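Long-range contacts in 2-amino-4-hydroxy-6-hydroxymethyldihydropteridine pyrophosphokinase (Haemophilus influenzae, PDB 1CBK), which probably catalyses the transfer of pyrophosphate from ATP to 6-hydroxymethyl-7,8-dihydropterin, a step in folate biosynthesis: residues A[34-39]-A[58-63]; A[49-54]-A[89-94]; A[98-103]-A[136-141]. All coordinates share one frame; numbering follows the deposited sequence.

Interaction 1: residues A[34-39]-A[58-63]; sequences LVTTSS and VAKIET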
ATOM      1  N   LEU A  34      -2.358  13.239  24.299  1.00  7.11           N
ATOM      2  CA  LEU A  34      -1.694  12.007  23.875  1.00  8.33           C
ATOM      3  C   LEU A  34      -2.062  10.962  24.905  1.00  9.77           C
ATOM      4  O   LEU A  34      -1.657  11.061  26.066  1.00 10.46           O
ATOM      5  CB  LEU A  34      -0.163  12.189  23.839  1.00  8.42           C
ATOM      6  CG  LEU A  34       0.724  10.966  23.532  1.00  8.04           C
ATOM      7  CD1 LEU A  34       0.359  10.446  22.148  1.00  5.90           C
ATOM      8  CD2 LEU A  34       2.212  11.357  23.562  1.00  6.70           C
ATOM      9  N   VAL A  35      -2.839   9.961  24.498  1.00 10.72           N
ATOM     10  CA  VAL A  35      -3.273   8.932  25.438  1.00  9.45           C
ATOM     11  C   VAL A  35      -2.247   7.850  25.722  1.00  9.82           C
ATOM     12  O   VAL A  35      -1.996   7.512  26.874  1.00  9.81           O
ATOM     13  CB  VAL A  35      -4.597   8.281  24.993  1.00  8.14           C
ATOM     14  CG1 VAL A  35      -5.038   7.246  26.013  1.00  9.81           C
ATOM     15  CG2 VAL A  35      -5.651   9.333  24.821  1.00  7.93           C
ATOM     16  N   THR A  36      -1.699   7.258  24.671  1.00 11.66           N
ATOM     17  CA  THR A  36      -0.723   6.197  24.843  1.00  9.89           C
ATOM     18  C   THR A  36       0.020   6.068  23.518  1.00  8.77           C
ATOM     19  O   THR A  36      -0.443   6.573  22.496  1.00  8.68           O
ATOM     20  CB  THR A  36      -1.432   4.849  25.243  1.00 12.28           C
ATOM     21  OG1 THR A  36      -0.456   3.867  25.616  1.00 16.75           O
ATOM     22  CG2 THR A  36      -2.272   4.312  24.102  1.00  7.53           C
ATOM     23  N   THR A  37       1.182   5.421  23.567  1.00  9.30           N
ATOM     24  CA  THR A  37       2.037   5.189  22.418  1.00  9.65           C
ATOM     25  C   THR A  37       2.494   3.732  22.515  1.00  8.56           C
ATOM     26  O   THR A  37       2.785   3.236  23.607  1.00  7.93           O
ATOM     27  CB  THR A  37       3.297   6.105  22.453  1.00 13.18           C
ATOM     28  OG1 THR A  37       2.889   7.474  22.581  1.00 13.74           O
ATOM     29  CG2 THR A  37       4.132   5.935  21.167  1.00 10.68           C
ATOM     30  N   SER A  38       2.519   3.049  21.381  1.00  6.77           N
ATOM     31  CA  SER A  38       2.960   1.674  21.329  1.00  8.05           C
ATOM     32  C   SER A  38       4.476   1.650  21.589  1.00  8.51           C
ATOM     33  O   SER A  38       5.098   2.706  21.755  1.00  8.24           O
ATOM     34  CB  SER A  38       2.737   1.148  19.913  1.00  9.89           C
ATOM     35  OG  SER A  38       3.584   1.850  19.000  1.00  8.71           O
ATOM     36  N   SER A  39       5.038   0.440  21.631  1.00  6.30           N
ATOM     37  CA  SER A  39       6.484   0.241  21.760  1.00  8.80           C
ATOM     38  C   SER A  39       7.079   0.723  20.425  1.00  8.11           C
ATOM     39  O   SER A  39       6.339   0.936  19.450  1.00  6.45           O
ATOM     40  CB  SER A  39       6.789  -1.252  21.900  1.00  6.86           C
ATOM     41  OG  SER A  39       6.248  -1.798  23.091  1.00  8.24           O
ATOM     42  N   VAL A  58       3.000   3.838  16.811  1.00  5.26           N
ATOM     43  CA  VAL A  58       1.638   4.332  16.573  1.00  5.68           C
ATOM     44  C   VAL A  58       1.234   4.979  17.890  1.00  4.17           C
ATOM     45  O   VAL A  58       1.436   4.390  18.960  1.00  3.56           O
ATOM     46  CB  VAL A  58       0.606   3.180  16.220  1.00  4.97           C
ATOM     47  CG1 VAL A  58      -0.819   3.764  16.081  1.00  3.42           C
ATOM     48  CG2 VAL A  58       0.975   2.495  14.885  1.00  2.70           C
ATOM     49  N   ALA A  59       0.702   6.192  17.803  1.00  4.93           N
ATOM     50  CA  ALA A  59       0.247   6.938  18.974  1.00  7.77           C
ATOM     51  C   ALA A  59      -1.275   7.114  18.944  1.00  7.07           C
ATOM     52  O   ALA A  59      -1.879   7.259  17.870  1.00  8.57           O
ATOM     53  CB  ALA A  59       0.935   8.316  19.014  1.00  6.94           C
ATOM     54  N   LYS A  60      -1.888   7.097  20.119  1.00  5.61           N
ATOM     55  CA  LYS A  60      -3.329   7.273  20.239  1.00  6.54           C
ATOM     56  C   LYS A  60      -3.573   8.623  20.871  1.00  6.68           C
ATOM     57  O   LYS A  60      -2.977   8.936  21.917  1.00  7.58           O
ATOM     58  CB  LYS A  60      -3.913   6.179  21.139  1.00  8.14           C
ATOM     59  CG  LYS A  60      -5.420   6.289  21.418  1.00 11.22           C
ATOM     60  CD  LYS A  60      -5.866   5.199  22.423  1.00  6.94           C
ATOM     61  CE  LYS A  60      -7.331   5.329  22.764  1.00  8.74           C
ATOM     62  NZ  LYS A  60      -7.799   4.218  23.655  1.00 10.15           N
ATOM     63  N   ILE A  61      -4.410   9.443  20.240  1.00  6.50           N
ATOM     64  CA  ILE A  61      -4.719  10.767  20.787  1.00  8.37           C
ATOM     65  C   ILE A  61      -6.231  11.003  20.857  1.00 11.62           C
ATOM     66  O   ILE A  61      -6.991  10.321  20.178  1.00 10.40           O
ATOM     67  CB  ILE A  61      -4.116  11.949  19.946  1.00  8.17           C
ATOM     68  CG1 ILE A  61      -4.672  11.944  18.518  1.00  5.78           C
ATOM     69  CG2 ILE A  61      -2.570  11.951  19.986  1.00  7.20           C
ATOM     70  CD1 ILE A  61      -4.338  13.216  17.742  1.00  2.00           C
ATOM     71  N   GLU A  62      -6.640  11.975  21.686  1.00 11.85           N
ATOM     72  CA  GLU A  62      -8.037  12.397  21.851  1.00 10.79           C
ATOM     73  C   GLU A  62      -7.914  13.850  21.485  1.00 11.84           C
ATOM     74  O   GLU A  62      -7.136  14.582  22.106  1.00 12.01           O
ATOM     75  CB  GLU A  62      -8.490  12.240  23.299  1.00  9.72           C
ATOM     76  CG  GLU A  62      -8.615  10.762  23.709  1.00 18.47           C
ATOM     77  CD  GLU A  62      -8.913  10.510  25.205  1.00 26.38           C
ATOM     78  OE1 GLU A  62      -8.871  11.459  26.034  1.00 28.85           O
ATOM     79  OE2 GLU A  62      -9.187   9.330  25.539  1.00 26.59           O
ATOM     80  N   THR A  63      -8.587  14.264  20.421  1.00 10.52           N
ATOM     81  CA  THR A  63      -8.478  15.628  19.969  1.00  9.47           C
ATOM     82  C   THR A  63      -9.806  16.250  19.565  1.00 13.85           C
ATOM     83  O   THR A  63     -10.786  15.549  19.242  1.00 13.24           O
ATOM     84  CB  THR A  63      -7.478  15.710  18.768  1.00  7.37           C
ATOM     85  OG1 THR A  63      -7.212  17.076  18.433  1.00 11.66           O
ATOM     86  CG2 THR A  63      -8.037  15.023  17.539  1.00  5.19           C
TER

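Interaction 2: residues A[49-54]-A[89-94]; sequences QDQPDY and WGERTL. With ROI (7,8-dihydro-7,7-dimethyl-6-hydroxypterin), chain D; SO4 (sulfate ion), chain C.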
ATOM      1  N   GLN A  49      16.302  -1.615  -0.588  1.00 12.26           N
ATOM      2  CA  GLN A  49      16.893  -2.227   0.604  1.00 10.85           C
ATOM      3  C   GLN A  49      18.187  -1.608   1.087  1.00 11.24           C
ATOM      4  O   GLN A  49      18.643  -1.912   2.186  1.00 10.35           O
ATOM      5  CB  GLN A  49      17.037  -3.735   0.424  1.00 11.12           C
ATOM      6  CG  GLN A  49      15.694  -4.451   0.359  1.00  9.70           C
ATOM      7  CD  GLN A  49      14.881  -4.240   1.613  1.00 13.91           C
ATOM      8  OE1 GLN A  49      15.228  -4.740   2.679  1.00 19.13           O
ATOM      9  NE2 GLN A  49      13.809  -3.470   1.503  1.00 13.40           N
ATOM     10  N   ASP A  50      18.758  -0.728   0.268  1.00 12.15           N
ATOM     11  CA  ASP A  50      20.001  -0.045   0.619  1.00 13.62           C
ATOM     12  C   ASP A  50      19.763   1.227   1.459  1.00 13.03           C
ATOM     13  O   ASP A  50      20.275   2.313   1.143  1.00 12.51           O
ATOM     14  CB  ASP A  50      20.824   0.273  -0.652  1.00 13.82           C
ATOM     15  CG  ASP A  50      20.071   1.110  -1.667  1.00 17.39           C
ATOM     16  OD1 ASP A  50      18.843   1.306  -1.522  1.00 18.12           O
ATOM     17  OD2 ASP A  50      20.718   1.580  -2.633  1.00 24.46           O
ATOM     18  N   GLN A  51      18.944   1.097   2.505  1.00 12.21           N
ATOM     19  CA  GLN A  51      18.650   2.226   3.399  1.00 10.84           C
ATOM     20  C   GLN A  51      18.589   1.645   4.799  1.00 10.07           C
ATOM     21  O   GLN A  51      18.451   0.419   4.953  1.00 11.40           O
ATOM     22  CB  GLN A  51      17.334   2.924   3.026  1.00  9.83           C
ATOM     23  CG  GLN A  51      16.088   2.092   3.204  1.00  5.84           C
ATOM     24  CD  GLN A  51      14.841   2.861   2.785  1.00 12.21           C
ATOM     25  OE1 GLN A  51      14.614   3.986   3.236  1.00  7.89           O
ATOM     26  NE2 GLN A  51      14.060   2.276   1.884  1.00 10.65           N
ATOM     27  N   PRO A  52      18.751   2.487   5.835  1.00  9.99           N
ATOM     28  CA  PRO A  52      18.700   1.900   7.174  1.00  7.96           C
ATOM     29  C   PRO A  52      17.311   1.373   7.556  1.00  8.76           C
ATOM     30  O   PRO A  52      16.290   1.788   6.984  1.00  8.78           O
ATOM     31  CB  PRO A  52      19.114   3.070   8.079  1.00  6.74           C
ATOM     32  CG  PRO A  52      19.897   3.995   7.150  1.00  8.32           C
ATOM     33  CD  PRO A  52      19.105   3.924   5.890  1.00  6.55           C
ATOM     34  N   ASP A  53      17.284   0.463   8.520  1.00  9.26           N
ATOM     35  CA  ASP A  53      16.033  -0.071   9.036  1.00  9.89           C
ATOM     36  C   ASP A  53      15.299   1.099   9.688  1.00 11.78           C
ATOM     37  O   ASP A  53      15.928   2.018  10.236  1.00 10.91           O
ATOM     38  CB  ASP A  53      16.309  -1.115  10.109  1.00 10.10           C
ATOM     39  CG  ASP A  53      16.711  -2.468   9.539  1.00 13.92           C
ATOM     40  OD1 ASP A  53      16.677  -2.656   8.303  1.00 11.50           O
ATOM     41  OD2 ASP A  53      17.048  -3.347  10.359  1.00  9.97           O
ATOM     42  N   TYR A  54      13.971   1.027   9.696  1.00  9.56           N
ATOM     43  CA  TYR A  54      13.150   2.080  10.275  1.00  6.59           C
ATOM     44  C   TYR A  54      12.805   1.818  11.711  1.00  7.14           C
ATOM     45  O   TYR A  54      12.924   0.680  12.181  1.00  8.60           O
ATOM     46  CB  TYR A  54      11.833   2.184   9.509  1.00  5.56           C
ATOM     47  CG  TYR A  54      11.941   2.916   8.202  1.00  7.93           C
ATOM     48  CD1 TYR A  54      12.514   2.307   7.070  1.00  8.41           C
ATOM     49  CD2 TYR A  54      11.469   4.215   8.090  1.00  7.14           C
ATOM     50  CE1 TYR A  54      12.599   3.010   5.849  1.00  7.37           C
ATOM     51  CE2 TYR A  54      11.552   4.917   6.884  1.00  7.68           C
ATOM     52  CZ  TYR A  54      12.109   4.317   5.777  1.00  7.62           C
ATOM     53  OH  TYR A  54      12.163   5.043   4.627  1.00 11.85           O
ATOM     54  N   TRP A  89      10.471   6.494  -1.652  1.00  8.47           N
ATOM     55  CA  TRP A  89      10.588   5.178  -1.027  1.00  7.61           C
ATOM     56  C   TRP A  89      11.872   5.018  -0.242  1.00  7.28           C
ATOM     57  O   TRP A  89      12.137   3.921   0.268  1.00 10.67           O
ATOM     58  CB  TRP A  89      10.485   4.027  -2.042  1.00  9.17           C
ATOM     59  CG  TRP A  89       9.250   4.015  -2.833  1.00  8.40           C
ATOM     60  CD1 TRP A  89       9.129   4.327  -4.147  1.00  9.11           C
ATOM     61  CD2 TRP A  89       7.948   3.623  -2.387  1.00  5.53           C
ATOM     62  NE1 TRP A  89       7.826   4.141  -4.560  1.00 10.54           N
ATOM     63  CE2 TRP A  89       7.077   3.708  -3.489  1.00  6.45           C
ATOM     64  CE3 TRP A  89       7.429   3.192  -1.155  1.00  6.67           C
ATOM     65  CZ2 TRP A  89       5.722   3.382  -3.418  1.00 10.61           C
ATOM     66  CZ3 TRP A  89       6.067   2.860  -1.078  1.00  9.20           C
ATOM     67  CH2 TRP A  89       5.236   2.959  -2.207  1.00  8.40           C
ATOM     68  N   GLY A  90      12.639   6.097  -0.094  1.00  8.09           N
ATOM     69  CA  GLY A  90      13.896   6.001   0.636  1.00  6.74           C
ATOM     70  C   GLY A  90      13.920   6.678   2.003  1.00 11.14           C
ATOM     71  O   GLY A  90      12.872   6.931   2.610  1.00 10.93           O
ATOM     72  N   GLU A  91      15.132   7.058   2.417  1.00 10.90           N
ATOM     73  CA  GLU A  91      15.404   7.689   3.709  1.00  8.82           C
ATOM     74  C   GLU A  91      14.623   8.970   4.048  1.00  8.73           C
ATOM     75  O   GLU A  91      14.512   9.869   3.238  1.00  9.62           O
ATOM     76  CB  GLU A  91      16.906   7.968   3.844  1.00  9.26           C
ATOM     77  CG  GLU A  91      17.827   6.772   3.587  1.00  7.88           C
ATOM     78  CD  GLU A  91      18.200   6.561   2.110  1.00 12.91           C
ATOM     79  OE1 GLU A  91      17.657   7.228   1.200  1.00 12.93           O
ATOM     80  OE2 GLU A  91      19.069   5.695   1.863  1.00 13.84           O
ATOM     81  N   ARG A  92      14.145   9.063   5.284  1.00  9.81           N
ATOM     82  CA  ARG A  92      13.412  10.239   5.753  1.00 10.04           C
ATOM     83  C   ARG A  92      13.644  10.340   7.265  1.00  7.87           C
ATOM     84  O   ARG A  92      13.662   9.325   7.964  1.00  7.10           O
ATOM     85  CB  ARG A  92      11.914  10.085   5.476  1.00  9.23           C
ATOM     86  CG  ARG A  92      11.301   8.891   6.239  1.00 11.52           C
ATOM     87  CD  ARG A  92      10.166   8.265   5.491  1.00 13.44           C
ATOM     88  NE  ARG A  92      10.591   7.898   4.151  1.00 11.49           N
ATOM     89  CZ  ARG A  92       9.926   8.240   3.056  1.00 14.94           C
ATOM     90  NH1 ARG A  92       8.780   8.919   3.159  1.00  9.75           N
ATOM     91  NH2 ARG A  92      10.388   7.879   1.866  1.00  9.61           N
ATOM     92  N   THR A  93      13.810  11.556   7.765  1.00  6.55           N
ATOM     93  CA  THR A  93      14.021  11.762   9.190  1.00  6.81           C
ATOM     94  C   THR A  93      12.737  11.538   9.999  1.00  8.45           C
ATOM     95  O   THR A  93      12.803  11.175  11.169  1.00  7.51           O
ATOM     96  CB  THR A  93      14.564  13.174   9.467  1.00  6.89           C
ATOM     97  OG1 THR A  93      13.672  14.129   8.898  1.00  8.49           O
ATOM     98  CG2 THR A  93      15.970  13.367   8.840  1.00  5.68           C
ATOM     99  N   LEU A  94      11.575  11.754   9.381  1.00  8.97           N
ATOM    100  CA  LEU A  94      10.292  11.585  10.065  1.00 11.22           C
ATOM    101  C   LEU A  94       9.075  11.666   9.145  1.00 11.45           C
ATOM    102  O   LEU A  94       9.017  12.505   8.248  1.00 11.95           O
ATOM    103  CB  LEU A  94      10.120  12.679  11.153  1.00 11.00           C
ATOM    104  CG  LEU A  94       8.809  12.702  11.969  1.00  8.83           C
ATOM    105  CD1 LEU A  94       8.855  11.605  13.035  1.00  3.07           C
ATOM    106  CD2 LEU A  94       8.626  14.064  12.619  1.00  6.09           C
TER
HETATM  107  N1  ROI D 601       9.630   1.106   5.752  1.00  4.07           N
HETATM  108  C2  ROI D 601       9.487   0.868   7.101  1.00  3.61           C
HETATM  109  N2  ROI D 601       9.947  -0.317   7.585  1.00  3.50           N
HETATM  110  N3  ROI D 601       8.915   1.756   7.951  1.00  5.78           N
HETATM  111  C4  ROI D 601       8.428   2.941   7.523  1.00  2.56           C
HETATM  112  O4  ROI D 601       7.940   3.779   8.299  1.00  9.20           O
HETATM  113  C4A ROI D 601       8.494   3.238   6.123  1.00  3.34           C
HETATM  114  N5  ROI D 601       8.017   4.359   5.666  1.00  6.10           N
HETATM  115  C6  ROI D 601       8.049   4.719   4.334  1.00 10.62           C
HETATM  116  C7  ROI D 601       8.519   3.671   3.290  1.00 11.39           C
HETATM  117  C16 ROI D 601       7.282   2.976   2.599  1.00  7.11           C
HETATM  118  C15 ROI D 601       9.467   4.308   2.264  1.00  9.55           C
HETATM  119  N8  ROI D 601       9.248   2.525   3.916  1.00  8.75           N
HETATM  120  C8A ROI D 601       9.146   2.235   5.265  1.00  6.18           C
HETATM  121  O9  ROI D 601       7.664   5.904   4.077  1.00 13.26           O
HETATM  122  S   SO4 C 501       7.594   8.833  -0.464  1.00 36.89           S
HETATM  123  O1  SO4 C 501       6.503   7.843  -1.035  1.00 38.77           O
HETATM  124  O2  SO4 C 501       7.089   9.466   0.954  1.00 41.17           O
HETATM  125  O3  SO4 C 501       8.822   8.011  -0.301  1.00 30.83           O
HETATM  126  O4  SO4 C 501       7.872  10.065  -1.474  1.00 38.96           O

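Interaction 3: residues A[98-103]-A[136-141]; sequences ILLYGN and VLPNSQ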
ATOM      1  N   ILE A  98      -1.930  10.259   9.646  1.00  9.98           N
ATOM      2  CA  ILE A  98      -3.190  10.022  10.353  1.00 10.28           C
ATOM      3  C   ILE A  98      -3.761   8.698   9.814  1.00  9.39           C
ATOM      4  O   ILE A  98      -4.094   8.585   8.640  1.00 10.02           O
ATOM      5  CB  ILE A  98      -4.234  11.139  10.101  1.00  8.60           C
ATOM      6  CG1 ILE A  98      -3.693  12.509  10.514  1.00  9.84           C
ATOM      7  CG2 ILE A  98      -5.498  10.824  10.910  1.00  7.77           C
ATOM      8  CD1 ILE A  98      -4.437  13.690   9.891  1.00  3.69           C
ATOM      9  N   LEU A  99      -3.783   7.674  10.656  1.00  8.53           N
ATOM     10  CA  LEU A  99      -4.296   6.369  10.256  1.00  9.34           C
ATOM     11  C   LEU A  99      -5.811   6.343  10.368  1.00  9.99           C
ATOM     12  O   LEU A  99      -6.502   5.889   9.461  1.00 10.87           O
ATOM     13  CB  LEU A  99      -3.752   5.274  11.162  1.00  3.79           C
ATOM     14  CG  LEU A  99      -2.270   4.929  11.216  1.00 10.18           C
ATOM     15  CD1 LEU A  99      -2.056   3.853  12.303  1.00  4.87           C
ATOM     16  CD2 LEU A  99      -1.815   4.398   9.844  1.00  9.98           C
ATOM     17  N   LEU A 100      -6.308   6.843  11.493  1.00  9.93           N
ATOM     18  CA  LEU A 100      -7.741   6.832  11.799  1.00  9.39           C
ATOM     19  C   LEU A 100      -8.141   8.105  12.517  1.00  9.74           C
ATOM     20  O   LEU A 100      -7.375   8.640  13.324  1.00  5.60           O
ATOM     21  CB  LEU A 100      -8.058   5.640  12.713  1.00  5.82           C
ATOM     22  CG  LEU A 100      -7.706   4.258  12.143  1.00 10.07           C
ATOM     23  CD1 LEU A 100      -7.707   3.218  13.259  1.00 12.31           C
ATOM     24  CD2 LEU A 100      -8.662   3.876  10.987  1.00  8.58           C
ATOM     25  N   TYR A 101      -9.346   8.575  12.216  1.00  8.16           N
ATOM     26  CA  TYR A 101      -9.902   9.777  12.818  1.00  8.16           C
ATOM     27  C   TYR A 101     -11.308   9.357  13.214  1.00 10.58           C
ATOM     28  O   TYR A 101     -12.253   9.459  12.421  1.00 11.08           O
ATOM     29  CB  TYR A 101      -9.949  10.931  11.807  1.00  6.94           C
ATOM     30  CG  TYR A 101     -10.420  12.244  12.415  1.00 11.91           C
ATOM     31  CD1 TYR A 101      -9.510  13.129  12.994  1.00 12.70           C
ATOM     32  CD2 TYR A 101     -11.778  12.581  12.434  1.00 12.92           C
ATOM     33  CE1 TYR A 101      -9.939  14.328  13.589  1.00 13.31           C
ATOM     34  CE2 TYR A 101     -12.215  13.768  13.025  1.00 12.48           C
ATOM     35  CZ  TYR A 101     -11.296  14.632  13.599  1.00 13.83           C
ATOM     36  OH  TYR A 101     -11.737  15.777  14.209  1.00 12.88           O
ATOM     37  N   GLY A 102     -11.427   8.859  14.441  1.00 12.35           N
ATOM     38  CA  GLY A 102     -12.700   8.367  14.932  1.00 14.85           C
ATOM     39  C   GLY A 102     -13.029   7.208  14.011  1.00 15.48           C
ATOM     40  O   GLY A 102     -12.157   6.429  13.612  1.00 15.56           O
ATOM     41  N   ASN A 103     -14.277   7.169  13.590  1.00 16.53           N
ATOM     42  CA  ASN A 103     -14.756   6.147  12.692  1.00 17.20           C
ATOM     43  C   ASN A 103     -15.038   6.787  11.372  1.00 16.42           C
ATOM     44  O   ASN A 103     -15.758   6.228  10.557  1.00 17.73           O
ATOM     45  CB  ASN A 103     -16.061   5.588  13.217  1.00 24.69           C
ATOM     46  CG  ASN A 103     -15.903   4.213  13.747  1.00 40.31           C
ATOM     47  OD1 ASN A 103     -15.549   3.281  13.000  1.00 46.23           O
ATOM     48  ND2 ASN A 103     -16.139   4.054  15.052  1.00 44.79           N
ATOM     49  N   VAL A 136     -12.150  -2.062  15.884  1.00  8.13           N
ATOM     50  CA  VAL A 136     -12.882  -2.391  14.672  1.00  7.97           C
ATOM     51  C   VAL A 136     -12.696  -1.148  13.792  1.00  8.74           C
ATOM     52  O   VAL A 136     -12.959  -0.019  14.245  1.00  6.66           O
ATOM     53  CB  VAL A 136     -14.389  -2.661  14.916  1.00  8.36           C
ATOM     54  CG1 VAL A 136     -15.123  -2.803  13.556  1.00  6.96           C
ATOM     55  CG2 VAL A 136     -14.565  -3.931  15.784  1.00  4.19           C
ATOM     56  N   LEU A 137     -12.163  -1.348  12.585  1.00  7.59           N
ATOM     57  CA  LEU A 137     -11.895  -0.267  11.624  1.00  9.35           C
ATOM     58  C   LEU A 137     -13.164   0.265  10.946  1.00 12.20           C
ATOM     59  O   LEU A 137     -14.219  -0.388  11.009  1.00 12.00           O
ATOM     60  CB  LEU A 137     -10.919  -0.765  10.545  1.00 10.42           C
ATOM     61  CG  LEU A 137      -9.550  -1.254  11.051  1.00 21.07           C
ATOM     62  CD1 LEU A 137      -8.592  -1.234   9.905  1.00 23.61           C
ATOM     63  CD2 LEU A 137      -9.017  -0.337  12.122  1.00 26.77           C
ATOM     64  N   PRO A 138     -13.085   1.460  10.286  1.00 13.54           N
ATOM     65  CA  PRO A 138     -14.243   2.060   9.597  1.00 13.06           C
ATOM     66  C   PRO A 138     -14.859   1.185   8.492  1.00 15.47           C
ATOM     67  O   PRO A 138     -16.051   1.296   8.203  1.00 15.78           O
ATOM     68  CB  PRO A 138     -13.672   3.364   9.026  1.00 11.59           C
ATOM     69  CG  PRO A 138     -12.618   3.729  10.041  1.00  7.74           C
ATOM     70  CD  PRO A 138     -11.947   2.404  10.292  1.00 10.21           C
ATOM     71  N   ASN A 139     -14.060   0.310   7.878  1.00 14.98           N
ATOM     72  CA  ASN A 139     -14.575  -0.561   6.827  1.00 14.18           C
ATOM     73  C   ASN A 139     -15.127  -1.874   7.414  1.00 15.24           C
ATOM     74  O   ASN A 139     -15.306  -2.841   6.679  1.00 15.87           O
ATOM     75  CB  ASN A 139     -13.491  -0.877   5.785  1.00 12.32           C
ATOM     76  CG  ASN A 139     -12.398  -1.795   6.327  1.00 12.01           C
ATOM     77  OD1 ASN A 139     -12.311  -2.036   7.533  1.00  9.73           O
ATOM     78  ND2 ASN A 139     -11.552  -2.301   5.434  1.00 10.24           N
ATOM     79  N   SER A 140     -15.323  -1.893   8.735  1.00 13.83           N
ATOM     80  CA  SER A 140     -15.839  -3.037   9.492  1.00 13.72           C
ATOM     81  C   SER A 140     -14.844  -4.193   9.783  1.00 13.82           C
ATOM     82  O   SER A 140     -15.205  -5.165  10.457  1.00 14.04           O
ATOM     83  CB  SER A 140     -17.141  -3.568   8.867  1.00 18.32           C
ATOM     84  OG  SER A 140     -16.870  -4.434   7.772  1.00 18.12           O
ATOM     85  N   GLN A 141     -13.615  -4.126   9.268  1.00 12.85           N
ATOM     86  CA  GLN A 141     -12.629  -5.177   9.577  1.00 10.96           C
ATOM     87  C   GLN A 141     -12.162  -5.047  11.044  1.00 12.82           C
ATOM     88  O   GLN A 141     -12.166  -3.950  11.629  1.00 12.74           O
ATOM     89  CB  GLN A 141     -11.440  -5.139   8.607  1.00 12.19           C
ATOM     90  CG  GLN A 141     -11.775  -5.701   7.209  1.00 15.52           C
ATOM     91  CD  GLN A 141     -10.589  -5.677   6.253  1.00 21.26           C
ATOM     92  OE1 GLN A 141      -9.919  -4.650   6.089  1.00 25.93           O
ATOM     93  NE2 GLN A 141     -10.348  -6.797   5.587  1.00 24.02           N
TER
HETATM   94  O   HOH W   1     -12.927   2.454  13.766  1.00 20.25           O

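Interaction 1: residues A[34-39]-A[58-63]
L34 and T37 face I61 and A59 as antiparallel non-hydrogen-bonded pairs, T36 faces K60 as the hydrogen-bonded one, and the strand axes run 4.6 Å apart with their directions at 167°. K60 N gives an almost straight bond to T36 O (2.8 Å). The other half of this pair is doubled: K60 O accepts from V35 N at 2.8 Å and, weakly, from T36 N, because two residues of one strand stand against one of the other. Further along, S38 N binds V58 O at 3.0 Å. S38 adds a side-chain bond to the pairing: with chi1 at 66°, OG accepts from V58 N at 3.0 Å, while the same hydroxyl donates to S39 O. The hydroxyl is thus held by two bonds, one to each segment.

Among the side chains, L34 reaches across with CD1, which rests 3.8 Å from A59 CB and also meets CG2 of I61. With T37 these residues line the face covered by helix 15-27, through L23, I26 and S27. On the other face, the extended K60 runs obliquely past T36, whose CG2 lies 3.9 Å from K60 CB. V35, displaced by the irregularity, points toward the partner strand and sets CG2 against CG and the carboxylate carbon of E62, 3.5 Å from E62 CG. Strand 54-63 is bonded on its far side to strand 2-10 through A59 and I61. The arrangement is a classic beta bulge, V35 and T36 opposite K60, in a beta hairpin of the antiparallel sheet of the HPPK fold.

Interaction 2: residues A[49-54]-A[89-94]
Y54, W89 and R92 form part of the pterin pocket, and W89 and R92 bind the sulfate beside it; Q51 braces W89 from the facing loop. Q51 NE2 donates to W89 O at 3.0 Å, lying in the plane of that carbonyl, and also binds P48 O, so the amide ties the backbone of 89-94 to its own loop. Q51 CG takes the position between backbone N and carbonyl carbon (chi1 66°), and the chain extends from there to W89.

One face of the Y54 ring is given to the bound dimethylpterin, whose C8A sits above the ring centre; CG of Y54 is 3.3 Å from N3 of the ligand. F123 also lines this pocket, consistent with the family's way of holding a pterin between two aromatic rings. At the ring's edge R92 CD lies in plane, and R92 NE reaches Y54 OH over 3.3 Å in a bent bond, with the hydroxyl 30° out of the guanidinium plane.

G90 O fixes the guanidinium more directly: NE and NH2 grip it side-on, NH2 at 2.8 Å. Turned this way, R92 presents NH1 and NH2 to sulfate oxygens O2 and O3, while the pterin O9 lies over one of its faces and D95 forms a salt bridge to NH1. W89 N adds a 2.6 Å bond to sulfate O3; the ion, probably from the crystallisation liquor, may mark where a phosphate of ATP could bind. The indole of W89 turns an edge to the pterin, CE3 being 3.8 Å from methyl C16, and meets H115 and Y116 of the second subunit edge-to-face. Outside the pocket, the P52 and E91 side chains cross at about a right angle, while R87 forms salt bridges with both E91 and D50.

Interaction 3: residues A[98-103]-A[136-141]
L100 meets the 136-141 loop with both branches of its side chain: CD2 rests 3.7 Å from CD of the P138 ring, and CD1 reaches CD2 of L137 at 4.0 Å, the two leucines crossing at about a right angle. Beyond them N103 turns its OD1 toward P138, 3.8 Å from P138 CA. A water stands between the segments, 2.9 Å from N103 OD1, to which it donates; its distance to V136 O is doubtfully short.

The loop is shaped by its own bonds. A type I turn from L137 to S140 is closed by S140 N to L137 O (2.9 Å), and L137 N also binds Q141 O. N139 makes an Asx turn, OD1 accepting from Q141 N at 3.0 Å, and its ND2 holds Q141 OE1 while also donating to G47 O of the second subunit. On the strand side, L99 and L100 both face Y5 in a classic beta bulge, and L100 packs on Y5 and L135. With no direct hydrogen bond across it, the contact rests on apolar packing at its buried end; at the exposed end the N103 amide is hydrated, so the fit depends on shape rather than directed bonds.

Overall arrangement
Interaction 1 lies nearest the chain centre and knits two strands of the main sheet with backbone bonds; interactions 2 and 3 lie farther out, on opposite sides of that centre, and join loops or a strand end. Interactions 1 and 3 reach the same sheet and touch where V58 CG1 packs on L99 CD1, and each includes a bulged strand. In interaction 2 the polar bonds run through side chains, and Y54, W89 and R92 turn to the pterin or the sulfate, whereas 98-103 and 136-141 meet chiefly through apolar groups, with no direct hydrogen bond. Both outer contacts reach the second subunit, where N139 of one chain packs on Q49 of the other.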